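Local structure of WGR domain-containing protein (Bacteroides fragilis, 2RA8) at residues N220-V225 with N253-G258; L291-A296 with Y318-M323; K310-K315 with K329-K334. The protein is of unknown function but combines an N-terminal WGR domain with a leucine-rich-repeat domain, a fold that often serves in protein recognition. One frame throughout, in Å; residues are numbered along the deposited sequence.

Following the chain from the N terminus, interaction 1 comes first: 220-225 pairs with 253-258 as neighbouring parallel strands, closing a loop of 27 residues before the other two contacts open. Interactions 2 and 3 then cross, because the order is 291-296, 310-315, 318-323, 329-334. Interaction 2 ties the starts of helices 293-300 and 321-330 together, whereas interaction 3 brings the chain leaving helix 321-330 back to strand 311-313. Direct packing joins them: W256 CH2 lies 4.2 Å from F311 CE2 between interactions 1 and 3, and L291 CD1 lies 3.9 Å from M314 CG between 2 and 3. All three belong to the parallel, repeat-built domain.

Interaction 1 (N220-V225 with N253-G258); sequences NLEKLV and NLKWLG
K223 lies lengthwise over W256 on adjacent parallel strands, whose short segments differ in direction by only 11°. With CG anti to the backbone N (chi1 175°) and every later bond extended, the lysine runs in the same direction as the indole. Its CB is 4.1 Å from W256 CB, at the root of the aromatic side chain. CG then passes 3.9 Å from that same W256 CB, and CD sits 4.0 Å from W256 CG, where the ring begins. CE is placed squarely above the five-membered ring of W256, 3.9 Å from its centroid, in a CH-pi contact. The tip, NZ, ends 4.0 Å from the centroid of the W256 six-membered ring and 9° off its normal, a cation-pi geometry over the face. V225 CG2 touches the indole obliquely near NE1 and CD1, while NE1 itself is hydrogen-bonded to D285.

The backbone pairing starts at E222, whose O accepts both K255 N at 2.7 Å and W256 N at 2.9 Å. L224 continues it, donating from its N to W256 O and accepting G258 N at its O. Beside the doubly gripped carbonyl, E222 and K255 lie side by side and form a salt bridge, OE2 to NZ 3.1 Å, with the ammonium above the carboxylate plane. L224 and L257 point to the other side of the sheet and touch through CD2 and CD1, and L254 CD1 reaches both L221 and L224. A water also links L221 O to N253 N.

The chemistry is therefore divided between the two faces: partly exposed K223 and W256 pair by cation-pi and CH-pi contacts, whereas L224 and L257 make a buried apolar seam. The lysine charge would probably be favoured by the indole pi cloud beneath it.

Interaction 2 (L291-A296 with Y318-M323); sequences LTDEGA and YLSDEM
D293 and S320 join two successive helix starts of the leucine-rich-repeat domain, each one following a strand of the parallel sheet. The aspartate carboxylate takes two bonds on its syn sides: OD1 accepts S320 N at 2.9 Å with a nearly straight N-H (161°), and OD2 accepts S320 OG at 2.6 Å. These two bonds, one to each oxygen, should hold the carboxylate against rotation. At the other end of the contact, Y318 N donates to L291 O over 2.8 Å.

Apolar packing fills the buried part. A296 CB fits against L319 CD2 at 3.8 Å and against M323 CG at 3.7 Å; M323, a selenomethionine bent at chi2 and chi3, also brings SE beside A296 CB. L291 CD1 meets L319 CD2 more loosely, at 4.3 Å.

By contrast, the D293 and S320 side is partly exposed to solvent, yet firmly held by its hydrogen bonds. S320 also packs on D321 of the second subunit, which places this side at the dimer contact. S320 is the N-cap of helix 321-330, its OG accepting M323 N at 3.2 Å while donating to D293 OD2.

Interaction 3 (K310-K315 with K329-K334); sequences KFINMK and KSLPMK
The beta-alpha-beta unit made of strand 311-313, helix 321-330 and strand 334-336 returns to its first strand where K334 approaches F311 and I312. One backbone hydrogen bond joins the two segments: I312 N donates to K334 O at 3.2 Å, the N-H angle being 153° and the donor lying in the carbonyl plane. I312 is also bonded through its backbone to D336 of strand 334-336. The K334 oxygen receives a CA-H...O contact from F311 CA, 3.3 Å away, and it also lies at the edge of the F311 ring, near the ring plane, 3.4 Å from CD1.

The K334 side chain runs across the phenyl group obliquely. It is extended as far as CE and bends only at the last torsion (chi4 -60°), which brings NZ to 3.4 Å from F311 CE1. On one face of that ring, over its centre, lies N313 N of the same strand.

The segment leading into K334 carries the apolar half of the contact. Selenomethionine M333 lays CG against the K310 carbonyl, 3.9 Å from K310 C, and its SE rests 3.8 Å from I312 CD1, the two side chains crossing. L331, the first residue to leave the helical conformation, adds a more distant touch, CD1 to I312 CD1 at 4.3 Å. I306 of helix 303-306 packs on both I312 and L331, which are buried.

A chain that leaves a strand, runs through a helix and returns alongside as the next parallel strand is typical of the beta-alpha-beta crossover, here at the C-terminal edge of a leucine-rich-repeat sheet.

Interaction 1 (N220-V225 with N253-G258)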
ATOM      1  N   ASN A 220      20.390   2.122 -26.905  1.00 14.32           N
ATOM      2  CA  ASN A 220      20.913   2.488 -25.590  1.00 16.38           C
ATOM      3  C   ASN A 220      20.040   2.052 -24.439  1.00 17.57           C
ATOM      4  O   ASN A 220      20.315   2.402 -23.295  1.00 19.41           O
ATOM      5  CB  ASN A 220      21.134   3.997 -25.504  1.00 11.71           C
ATOM      6  CG  ASN A 220      22.135   4.495 -26.537  1.00 16.54           C
ATOM      7  OD1 ASN A 220      23.193   3.884 -26.734  1.00 15.88           O
ATOM      8  ND2 ASN A 220      21.814   5.608 -27.187  1.00 22.24           N
ATOM      9  N   LEU A 221      18.988   1.288 -24.724  1.00 22.15           N
ATOM     10  CA  LEU A 221      18.095   0.822 -23.658  1.00 14.46           C
ATOM     11  C   LEU A 221      18.876  -0.021 -22.653  1.00 17.41           C
ATOM     12  O   LEU A 221      19.700  -0.856 -23.035  1.00 17.86           O
ATOM     13  CB  LEU A 221      16.955  -0.014 -24.249  1.00 18.86           C
ATOM     14  CG  LEU A 221      15.781  -0.272 -23.295  1.00 18.94           C
ATOM     15  CD1 LEU A 221      15.081   1.037 -23.011  1.00 13.05           C
ATOM     16  CD2 LEU A 221      14.811  -1.250 -23.913  1.00 19.01           C
ATOM     17  N   GLU A 222      18.637   0.207 -21.364  1.00 22.30           N
ATOM     18  CA  GLU A 222      19.324  -0.544 -20.311  1.00 20.73           C
ATOM     19  C   GLU A 222      18.358  -1.355 -19.472  1.00 15.22           C
ATOM     20  O   GLU A 222      18.739  -2.342 -18.840  1.00 24.59           O
ATOM     21  CB  GLU A 222      20.106   0.410 -19.408  1.00 20.48           C
ATOM     22  CG  GLU A 222      21.133   1.257 -20.164  1.00 28.38           C
ATOM     23  CD  GLU A 222      22.039   2.043 -19.240  1.00 35.51           C
ATOM     24  OE1 GLU A 222      21.526   2.645 -18.272  1.00 33.28           O
ATOM     25  OE2 GLU A 222      23.263   2.064 -19.487  1.00 48.01           O
ATOM     26  N   LYS A 223      17.101  -0.932 -19.468  1.00 16.85           N
ATOM     27  CA  LYS A 223      16.050  -1.607 -18.716  1.00 19.51           C
ATOM     28  C   LYS A 223      14.759  -1.694 -19.501  1.00 17.57           C
ATOM     29  O   LYS A 223      14.311  -0.710 -20.092  1.00 13.32           O
ATOM     30  CB  LYS A 223      15.787  -0.875 -17.390  1.00 23.89           C
ATOM     31  CG  LYS A 223      14.621  -1.447 -16.589  1.00 15.11           C
ATOM     32  CD  LYS A 223      14.592  -0.936 -15.157  1.00 21.00           C
ATOM     33  CE  LYS A 223      13.377  -1.492 -14.417  1.00 37.53           C
ATOM     34  NZ  LYS A 223      13.406  -1.180 -12.964  1.00 37.23           N
ATOM     35  N   LEU A 224      14.170  -2.885 -19.518  1.00 18.22           N
ATOM     36  CA  LEU A 224      12.906  -3.135 -20.202  1.00 24.43           C
ATOM     37  C   LEU A 224      12.079  -4.034 -19.344  1.00 21.54           C
ATOM     38  O   LEU A 224      12.467  -5.162 -19.070  1.00 16.87           O
ATOM     39  CB  LEU A 224      13.122  -3.818 -21.557  1.00 24.84           C
ATOM     40  CG  LEU A 224      11.863  -4.326 -22.286  1.00 16.63           C
ATOM     41  CD1 LEU A 224      10.895  -3.175 -22.571  1.00 16.25           C
ATOM     42  CD2 LEU A 224      12.273  -5.002 -23.595  1.00 25.11           C
ATOM     43  N   VAL A 225      10.940  -3.529 -18.901  1.00 19.76           N
ATOM     44  CA  VAL A 225      10.031  -4.301 -18.073  1.00 16.43           C
ATOM     45  C   VAL A 225       8.659  -4.206 -18.677  1.00 18.82           C
ATOM     46  O   VAL A 225       8.129  -3.111 -18.879  1.00 22.40           O
ATOM     47  CB  VAL A 225       9.991  -3.772 -16.628  1.00 17.76           C
ATOM     48  CG1 VAL A 225       8.874  -4.467 -15.845  1.00 10.66           C
ATOM     49  CG2 VAL A 225      11.325  -4.048 -15.947  1.00 16.28           C
ATOM     50  N   ASN A 253      22.861  -2.987 -24.990  1.00 29.14           N
ATOM     51  CA  ASN A 253      23.231  -2.387 -23.707  1.00 15.37           C
ATOM     52  C   ASN A 253      22.265  -2.704 -22.590  1.00 19.69           C
ATOM     53  O   ASN A 253      22.369  -2.141 -21.504  1.00 21.24           O
ATOM     54  CB  ASN A 253      23.357  -0.865 -23.842  1.00 11.85           C
ATOM     55  CG  ASN A 253      24.531  -0.457 -24.719  1.00 24.57           C
ATOM     56  OD1 ASN A 253      25.678  -0.773 -24.424  1.00 28.47           O
ATOM     57  ND2 ASN A 253      24.242   0.248 -25.803  1.00 23.70           N
ATOM     58  N   LEU A 254      21.330  -3.611 -22.844  1.00 18.89           N
ATOM     59  CA  LEU A 254      20.343  -3.986 -21.826  1.00 19.64           C
ATOM     60  C   LEU A 254      20.998  -4.648 -20.610  1.00 15.78           C
ATOM     61  O   LEU A 254      21.903  -5.474 -20.756  1.00 17.99           O
ATOM     62  CB  LEU A 254      19.306  -4.932 -22.424  1.00 22.47           C
ATOM     63  CG  LEU A 254      17.980  -5.018 -21.659  1.00 25.80           C
ATOM     64  CD1 LEU A 254      17.177  -3.742 -21.870  1.00 26.53           C
ATOM     65  CD2 LEU A 254      17.188  -6.214 -22.143  1.00 21.91           C
ATOM     66  N   LYS A 255      20.559  -4.260 -19.410  1.00 14.16           N
ATOM     67  CA  LYS A 255      21.083  -4.810 -18.153  1.00 16.86           C
ATOM     68  C   LYS A 255      19.977  -5.458 -17.348  1.00 22.03           C
ATOM     69  O   LYS A 255      20.205  -6.429 -16.625  1.00 23.42           O
ATOM     70  CB  LYS A 255      21.690  -3.711 -17.276  1.00 19.37           C
ATOM     71  CG  LYS A 255      22.961  -3.080 -17.799  1.00 26.59           C
ATOM     72  CD  LYS A 255      23.501  -2.055 -16.807  1.00 40.39           C
ATOM     73  CE  LYS A 255      24.764  -1.376 -17.327  1.00 40.74           C
ATOM     74  NZ  LYS A 255      24.519  -0.623 -18.590  1.00 65.13           N
ATOM     75  N   TRP A 256      18.779  -4.893 -17.448  1.00 18.33           N
ATOM     76  CA  TRP A 256      17.617  -5.401 -16.725  1.00 22.04           C
ATOM     77  C   TRP A 256      16.538  -5.729 -17.721  1.00 10.81           C
ATOM     78  O   TRP A 256      16.102  -4.871 -18.488  1.00 18.40           O
ATOM     79  CB  TRP A 256      17.114  -4.331 -15.723  1.00 13.73           C
ATOM     80  CG  TRP A 256      15.939  -4.729 -14.847  1.00 19.60           C
ATOM     81  CD1 TRP A 256      14.763  -5.288 -15.253  1.00 22.65           C
ATOM     82  CD2 TRP A 256      15.826  -4.532 -13.431  1.00 20.34           C
ATOM     83  NE1 TRP A 256      13.916  -5.453 -14.173  1.00 20.69           N
ATOM     84  CE2 TRP A 256      14.543  -4.998 -13.048  1.00 13.83           C
ATOM     85  CE3 TRP A 256      16.681  -4.014 -12.452  1.00 27.14           C
ATOM     86  CZ2 TRP A 256      14.101  -4.949 -11.723  1.00 24.06           C
ATOM     87  CZ3 TRP A 256      16.242  -3.969 -11.135  1.00 31.19           C
ATOM     88  CH2 TRP A 256      14.961  -4.437 -10.784  1.00 31.00           C
ATOM     89  N   LEU A 257      16.123  -6.990 -17.747  1.00 14.61           N
ATOM     90  CA  LEU A 257      15.052  -7.425 -18.636  1.00 20.62           C
ATOM     91  C   LEU A 257      13.991  -8.111 -17.816  1.00 19.52           C
ATOM     92  O   LEU A 257      14.295  -8.950 -16.964  1.00 23.37           O
ATOM     93  CB  LEU A 257      15.565  -8.399 -19.692  1.00 23.35           C
ATOM     94  CG  LEU A 257      14.508  -9.094 -20.578  1.00 24.09           C
ATOM     95  CD1 LEU A 257      13.636  -8.067 -21.331  1.00 19.99           C
ATOM     96  CD2 LEU A 257      15.233  -9.997 -21.562  1.00 24.24           C
ATOM     97  N   GLY A 258      12.740  -7.753 -18.072  1.00 23.57           N
ATOM     98  CA  GLY A 258      11.643  -8.352 -17.347  1.00 25.16           C
ATOM     99  C   GLY A 258      10.364  -8.537 -18.145  1.00 23.73           C
ATOM    100  O   GLY A 258       9.859  -7.607 -18.791  1.00 22.72           O
TER
HETATM  101  O   HOH W   1      20.384  -1.870 -25.492  1.00 23.36           O

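Interaction 2 (L291-A296 with Y318-M323)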
ATOM      1  N   LEU A 291       4.857 -18.055 -11.079  1.00 26.91           N
ATOM      2  CA  LEU A 291       6.146 -18.723 -11.145  1.00 30.13           C
ATOM      3  C   LEU A 291       6.078 -19.834 -10.115  1.00 29.04           C
ATOM      4  O   LEU A 291       5.941 -19.568  -8.913  1.00 26.50           O
ATOM      5  CB  LEU A 291       7.234 -17.730 -10.764  1.00 22.47           C
ATOM      6  CG  LEU A 291       8.688 -17.751 -11.242  1.00 27.88           C
ATOM      7  CD1 LEU A 291       9.564 -17.574 -10.016  1.00 17.98           C
ATOM      8  CD2 LEU A 291       9.038 -19.010 -11.985  1.00 19.55           C
ATOM      9  N   THR A 292       6.152 -21.079 -10.580  1.00 29.82           N
ATOM     10  CA  THR A 292       6.093 -22.236  -9.690  1.00 34.89           C
ATOM     11  C   THR A 292       7.428 -22.914  -9.563  1.00 30.28           C
ATOM     12  O   THR A 292       8.399 -22.531 -10.219  1.00 33.50           O
ATOM     13  CB  THR A 292       5.077 -23.273 -10.191  1.00 29.12           C
ATOM     14  OG1 THR A 292       5.458 -23.713 -11.502  1.00 39.52           O
ATOM     15  CG2 THR A 292       3.686 -22.674 -10.237  1.00 29.52           C
ATOM     16  N   ASP A 293       7.480 -23.942  -8.722  1.00 27.10           N
ATOM     17  CA  ASP A 293       8.712 -24.688  -8.485  1.00 22.39           C
ATOM     18  C   ASP A 293       9.339 -25.273  -9.723  1.00 23.98           C
ATOM     19  O   ASP A 293      10.556 -25.436  -9.785  1.00 33.41           O
ATOM     20  CB  ASP A 293       8.468 -25.813  -7.473  1.00 24.40           C
ATOM     21  CG  ASP A 293       8.258 -25.295  -6.061  1.00 40.04           C
ATOM     22  OD1 ASP A 293       8.464 -24.085  -5.826  1.00 28.06           O
ATOM     23  OD2 ASP A 293       7.893 -26.101  -5.182  1.00 37.48           O
ATOM     24  N   GLU A 294       8.524 -25.618 -10.713  1.00 28.22           N
ATOM     25  CA  GLU A 294       9.079 -26.177 -11.939  1.00 39.34           C
ATOM     26  C   GLU A 294       9.777 -25.094 -12.717  1.00 39.30           C
ATOM     27  O   GLU A 294      10.623 -25.369 -13.570  1.00 40.45           O
ATOM     28  CB  GLU A 294       7.987 -26.848 -12.786  1.00 36.26           C
ATOM     29  CG  GLU A 294       6.675 -26.105 -12.858  1.00 55.34           C
ATOM     30  CD  GLU A 294       5.596 -26.924 -13.546  1.00 66.73           C
ATOM     31  OE1 GLU A 294       4.437 -26.459 -13.600  1.00 72.33           O
ATOM     32  OE2 GLU A 294       5.909 -28.031 -14.033  1.00 63.55           O
ATOM     33  N   GLY A 295       9.436 -23.849 -12.409  1.00 40.07           N
ATOM     34  CA  GLY A 295      10.075 -22.729 -13.071  1.00 18.81           C
ATOM     35  C   GLY A 295      11.426 -22.492 -12.425  1.00 33.14           C
ATOM     36  O   GLY A 295      12.445 -22.371 -13.113  1.00 23.31           O
ATOM     37  N   ALA A 296      11.438 -22.428 -11.096  1.00 23.17           N
ATOM     38  CA  ALA A 296      12.674 -22.213 -10.343  1.00 25.28           C
ATOM     39  C   ALA A 296      13.628 -23.349 -10.590  1.00 28.07           C
ATOM     40  O   ALA A 296      14.847 -23.166 -10.622  1.00 29.71           O
ATOM     41  CB  ALA A 296      12.370 -22.111  -8.861  1.00 25.17           C
ATOM     42  N   TYR A 318       4.722 -18.379  -6.647  1.00 34.07           N
ATOM     43  CA  TYR A 318       3.997 -19.523  -6.115  1.00 32.86           C
ATOM     44  C   TYR A 318       4.980 -20.639  -5.830  1.00 32.53           C
ATOM     45  O   TYR A 318       4.716 -21.801  -6.122  1.00 29.73           O
ATOM     46  CB  TYR A 318       2.924 -19.996  -7.114  1.00 38.21           C
ATOM     47  CG  TYR A 318       1.618 -19.227  -7.066  1.00 39.03           C
ATOM     48  CD1 TYR A 318       0.585 -19.620  -6.213  1.00 34.91           C
ATOM     49  CD2 TYR A 318       1.410 -18.113  -7.878  1.00 34.55           C
ATOM     50  CE1 TYR A 318      -0.628 -18.920  -6.174  1.00 29.63           C
ATOM     51  CE2 TYR A 318       0.204 -17.408  -7.845  1.00 33.53           C
ATOM     52  CZ  TYR A 318      -0.805 -17.818  -6.995  1.00 25.27           C
ATOM     53  OH  TYR A 318      -1.993 -17.130  -6.977  1.00 38.78           O
ATOM     54  N   LEU A 319       6.130 -20.275  -5.266  1.00 24.43           N
ATOM     55  CA  LEU A 319       7.162 -21.241  -4.913  1.00 27.42           C
ATOM     56  C   LEU A 319       6.850 -21.844  -3.559  1.00 34.92           C
ATOM     57  O   LEU A 319       6.200 -21.211  -2.725  1.00 33.37           O
ATOM     58  CB  LEU A 319       8.531 -20.565  -4.832  1.00 29.66           C
ATOM     59  CG  LEU A 319       9.089 -19.884  -6.087  1.00 32.00           C
ATOM     60  CD1 LEU A 319      10.457 -19.309  -5.769  1.00 33.37           C
ATOM     61  CD2 LEU A 319       9.178 -20.885  -7.234  1.00 35.45           C
ATOM     62  N   SER A 320       7.312 -23.069  -3.331  1.00 36.12           N
ATOM     63  CA  SER A 320       7.093 -23.738  -2.051  1.00 31.18           C
ATOM     64  C   SER A 320       8.215 -23.306  -1.141  1.00 35.94           C
ATOM     65  O   SER A 320       9.257 -22.845  -1.619  1.00 32.06           O
ATOM     66  CB  SER A 320       7.129 -25.261  -2.233  1.00 23.56           C
ATOM     67  OG  SER A 320       8.408 -25.698  -2.657  1.00 31.09           O
ATOM     68  N   ASP A 321       8.036 -23.431   0.173  1.00 27.16           N
ATOM     69  CA  ASP A 321       9.114 -23.021   1.059  1.00 31.25           C
ATOM     70  C   ASP A 321      10.354 -23.852   0.854  1.00 29.60           C
ATOM     71  O   ASP A 321      11.469 -23.354   0.993  1.00 31.28           O
ATOM     72  CB  ASP A 321       8.697 -23.068   2.538  1.00 34.76           C
ATOM     73  CG  ASP A 321       7.740 -24.194   2.852  1.00 46.25           C
ATOM     74  OD1 ASP A 321       7.875 -25.290   2.266  1.00 43.12           O
ATOM     75  OD2 ASP A 321       6.855 -23.981   3.710  1.00 43.48           O
ATOM     76  N   GLU A 322      10.180 -25.118   0.504  1.00 33.20           N
ATOM     77  CA  GLU A 322      11.328 -25.988   0.288  1.00 41.37           C
ATOM     78  C   GLU A 322      12.140 -25.517  -0.900  1.00 36.87           C
ATOM     79  O   GLU A 322      13.375 -25.548  -0.867  1.00 40.27           O
ATOM     80  CB  GLU A 322      10.862 -27.428   0.085  1.00 41.67           C
ATOM     81  CG  GLU A 322       9.919 -27.901   1.192  1.00 62.49           C
ATOM     82  CD  GLU A 322       9.621 -29.388   1.131  1.00 69.19           C
ATOM     83  OE1 GLU A 322       9.192 -29.871   0.061  1.00 90.54           O
ATOM     84  OE2 GLU A 322       9.814 -30.072   2.159  1.00 92.17           O
HETATM   85  N   MSE A 323      11.455 -25.069  -1.952  1.00 33.71           N
HETATM   86  CA  MSE A 323      12.132 -24.573  -3.153  1.00 31.17           C
HETATM   87  C   MSE A 323      12.822 -23.257  -2.872  1.00 30.24           C
HETATM   88  O   MSE A 323      13.931 -23.000  -3.364  1.00 25.94           O
HETATM   89  CB  MSE A 323      11.130 -24.400  -4.306  1.00 30.14           C
HETATM   90  CG  MSE A 323      11.721 -23.747  -5.552  1.00 38.53           C
HETATM   91 SE   MSE A 323      13.276 -24.674  -6.269  1.00 46.33          SE
HETATM   92  CE  MSE A 323      12.348 -26.034  -7.288  1.00 43.72           C
TER

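Interaction 3 (K310-K315 with K329-K334)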
ATOM      1  N   LYS A 310      23.351 -10.315 -11.050  1.00 25.28           N
ATOM      2  CA  LYS A 310      23.479  -9.625  -9.774  1.00 30.94           C
ATOM      3  C   LYS A 310      22.187  -9.704  -9.001  1.00 31.25           C
ATOM      4  O   LYS A 310      22.172  -9.540  -7.781  1.00 33.00           O
ATOM      5  CB  LYS A 310      23.845  -8.154 -10.001  1.00 31.72           C
ATOM      6  CG  LYS A 310      25.295  -7.944 -10.421  1.00 36.85           C
ATOM      7  CD  LYS A 310      25.511  -6.687 -11.274  1.00 64.25           C
ATOM      8  CE  LYS A 310      25.174  -5.391 -10.546  1.00 79.66           C
ATOM      9  NZ  LYS A 310      23.709  -5.122 -10.491  1.00 94.52           N
ATOM     10  N   PHE A 311      21.091  -9.985  -9.700  1.00 18.04           N
ATOM     11  CA  PHE A 311      19.789 -10.036  -9.047  1.00 22.49           C
ATOM     12  C   PHE A 311      18.752 -10.757  -9.866  1.00 28.41           C
ATOM     13  O   PHE A 311      18.653 -10.580 -11.084  1.00 24.13           O
ATOM     14  CB  PHE A 311      19.324  -8.588  -8.754  1.00 23.25           C
ATOM     15  CG  PHE A 311      17.964  -8.474  -8.099  1.00 28.54           C
ATOM     16  CD1 PHE A 311      17.616  -9.266  -7.009  1.00 24.46           C
ATOM     17  CD2 PHE A 311      17.057  -7.513  -8.538  1.00 23.28           C
ATOM     18  CE1 PHE A 311      16.384  -9.094  -6.364  1.00 27.09           C
ATOM     19  CE2 PHE A 311      15.830  -7.338  -7.900  1.00 25.69           C
ATOM     20  CZ  PHE A 311      15.497  -8.127  -6.815  1.00 31.43           C
ATOM     21  N   ILE A 312      17.987 -11.609  -9.195  1.00 26.15           N
ATOM     22  CA  ILE A 312      16.909 -12.329  -9.846  1.00 27.25           C
ATOM     23  C   ILE A 312      15.690 -11.987  -9.038  1.00 29.68           C
ATOM     24  O   ILE A 312      15.568 -12.400  -7.884  1.00 22.97           O
ATOM     25  CB  ILE A 312      17.132 -13.850  -9.835  1.00 30.10           C
ATOM     26  CG1 ILE A 312      18.431 -14.198 -10.582  1.00 20.47           C
ATOM     27  CG2 ILE A 312      15.949 -14.543 -10.498  1.00 25.68           C
ATOM     28  CD1 ILE A 312      18.706 -15.706 -10.673  1.00 24.57           C
ATOM     29  N   ASN A 313      14.800 -11.197  -9.631  1.00 24.52           N
ATOM     30  CA  ASN A 313      13.581 -10.768  -8.965  1.00 19.80           C
ATOM     31  C   ASN A 313      12.442 -11.728  -9.184  1.00 27.05           C
ATOM     32  O   ASN A 313      11.976 -11.911 -10.307  1.00 20.25           O
ATOM     33  CB  ASN A 313      13.178  -9.365  -9.449  1.00 18.69           C
ATOM     34  CG  ASN A 313      11.994  -8.800  -8.684  1.00 18.41           C
ATOM     35  OD1 ASN A 313      11.801  -9.106  -7.507  1.00 32.90           O
ATOM     36  ND2 ASN A 313      11.205  -7.955  -9.343  1.00 22.92           N
HETATM   37  N   MSE A 314      11.989 -12.351  -8.100  1.00 24.32           N
HETATM   38  CA  MSE A 314      10.879 -13.297  -8.150  1.00 21.11           C
HETATM   39  C   MSE A 314       9.821 -12.880  -7.155  1.00 17.03           C
HETATM   40  O   MSE A 314       9.059 -13.702  -6.645  1.00 25.88           O
HETATM   41  CB  MSE A 314      11.375 -14.709  -7.830  1.00 18.32           C
HETATM   42  CG  MSE A 314      12.407 -15.234  -8.835  1.00 23.61           C
HETATM   43 SE   MSE A 314      13.066 -17.030  -8.457  1.00 41.88          SE
HETATM   44  CE  MSE A 314      14.635 -16.585  -7.433  1.00 21.80           C
ATOM     45  N   LYS A 315       9.780 -11.580  -6.876  1.00 18.35           N
ATOM     46  CA  LYS A 315       8.817 -11.011  -5.938  1.00 25.56           C
ATOM     47  C   LYS A 315       7.428 -11.289  -6.445  1.00 28.03           C
ATOM     48  O   LYS A 315       7.076 -10.904  -7.553  1.00 28.56           O
ATOM     49  CB  LYS A 315       9.075  -9.514  -5.802  1.00 29.87           C
ATOM     50  CG  LYS A 315       8.339  -8.825  -4.670  1.00 29.30           C
ATOM     51  CD  LYS A 315       9.006  -7.488  -4.369  1.00 31.16           C
ATOM     52  CE  LYS A 315       8.054  -6.512  -3.699  1.00 38.86           C
ATOM     53  NZ  LYS A 315       7.453  -7.078  -2.466  1.00 44.83           N
ATOM     54  N   LYS A 329      19.934 -21.156  -0.805  1.00 37.87           N
ATOM     55  CA  LYS A 329      21.240 -21.770  -0.584  1.00 41.39           C
ATOM     56  C   LYS A 329      22.034 -22.106  -1.826  1.00 33.20           C
ATOM     57  O   LYS A 329      23.264 -22.061  -1.800  1.00 42.28           O
ATOM     58  CB  LYS A 329      21.083 -23.043   0.252  1.00 43.56           C
ATOM     59  CG  LYS A 329      22.382 -23.549   0.860  1.00 47.29           C
ATOM     60  CD  LYS A 329      22.181 -24.874   1.581  1.00 49.66           C
ATOM     61  CE  LYS A 329      23.393 -25.226   2.436  1.00 63.52           C
ATOM     62  NZ  LYS A 329      24.656 -25.243   1.647  1.00 65.32           N
ATOM     63  N   SER A 330      21.348 -22.446  -2.914  1.00 35.99           N
ATOM     64  CA  SER A 330      22.026 -22.811  -4.155  1.00 39.45           C
ATOM     65  C   SER A 330      22.378 -21.658  -5.080  1.00 39.25           C
ATOM     66  O   SER A 330      23.248 -21.803  -5.938  1.00 43.72           O
ATOM     67  CB  SER A 330      21.188 -23.837  -4.925  1.00 39.30           C
ATOM     68  OG  SER A 330      21.018 -25.026  -4.170  1.00 50.96           O
ATOM     69  N   LEU A 331      21.717 -20.514  -4.931  1.00 37.49           N
ATOM     70  CA  LEU A 331      22.028 -19.368  -5.788  1.00 40.45           C
ATOM     71  C   LEU A 331      22.936 -18.399  -5.069  1.00 32.82           C
ATOM     72  O   LEU A 331      22.646 -17.972  -3.954  1.00 33.78           O
ATOM     73  CB  LEU A 331      20.737 -18.670  -6.246  1.00 38.09           C
ATOM     74  CG  LEU A 331      19.846 -19.526  -7.166  1.00 30.65           C
ATOM     75  CD1 LEU A 331      18.660 -18.715  -7.654  1.00 21.09           C
ATOM     76  CD2 LEU A 331      20.661 -20.017  -8.357  1.00 37.63           C
ATOM     77  N   PRO A 332      24.067 -18.034  -5.697  1.00 28.90           N
ATOM     78  CA  PRO A 332      25.038 -17.109  -5.102  1.00 29.30           C
ATOM     79  C   PRO A 332      24.713 -15.637  -5.078  1.00 31.83           C
ATOM     80  O   PRO A 332      25.294 -14.897  -4.288  1.00 33.96           O
ATOM     81  CB  PRO A 332      26.308 -17.390  -5.902  1.00 36.62           C
ATOM     82  CG  PRO A 332      25.763 -17.670  -7.269  1.00 23.63           C
ATOM     83  CD  PRO A 332      24.583 -18.582  -6.969  1.00 30.29           C
HETATM   84  N   MSE A 333      23.792 -15.184  -5.921  1.00 29.82           N
HETATM   85  CA  MSE A 333      23.476 -13.759  -5.939  1.00 29.35           C
HETATM   86  C   MSE A 333      22.206 -13.415  -5.214  1.00 32.75           C
HETATM   87  O   MSE A 333      21.468 -14.286  -4.752  1.00 35.58           O
HETATM   88  CB  MSE A 333      23.387 -13.243  -7.381  1.00 34.27           C
HETATM   89  CG  MSE A 333      22.050 -13.480  -8.075  1.00 42.94           C
HETATM   90 SE   MSE A 333      21.522 -15.332  -8.211  1.00 47.42          SE
HETATM   91  CE  MSE A 333      22.755 -15.885  -9.590  1.00 24.87           C
ATOM     92  N   LYS A 334      21.950 -12.120  -5.108  1.00 29.73           N
ATOM     93  CA  LYS A 334      20.764 -11.628  -4.436  1.00 26.35           C
ATOM     94  C   LYS A 334      19.533 -12.043  -5.194  1.00 27.22           C
ATOM     95  O   LYS A 334      19.508 -11.989  -6.425  1.00 30.49           O
ATOM     96  CB  LYS A 334      20.825 -10.101  -4.348  1.00 25.91           C
ATOM     97  CG  LYS A 334      19.635  -9.445  -3.667  1.00 46.16           C
ATOM     98  CD  LYS A 334      19.817  -7.932  -3.589  1.00 49.61           C
ATOM     99  CE  LYS A 334      18.676  -7.267  -2.834  1.00 66.17           C
ATOM    100  NZ  LYS A 334      17.359  -7.506  -3.484  1.00 66.55           N
TER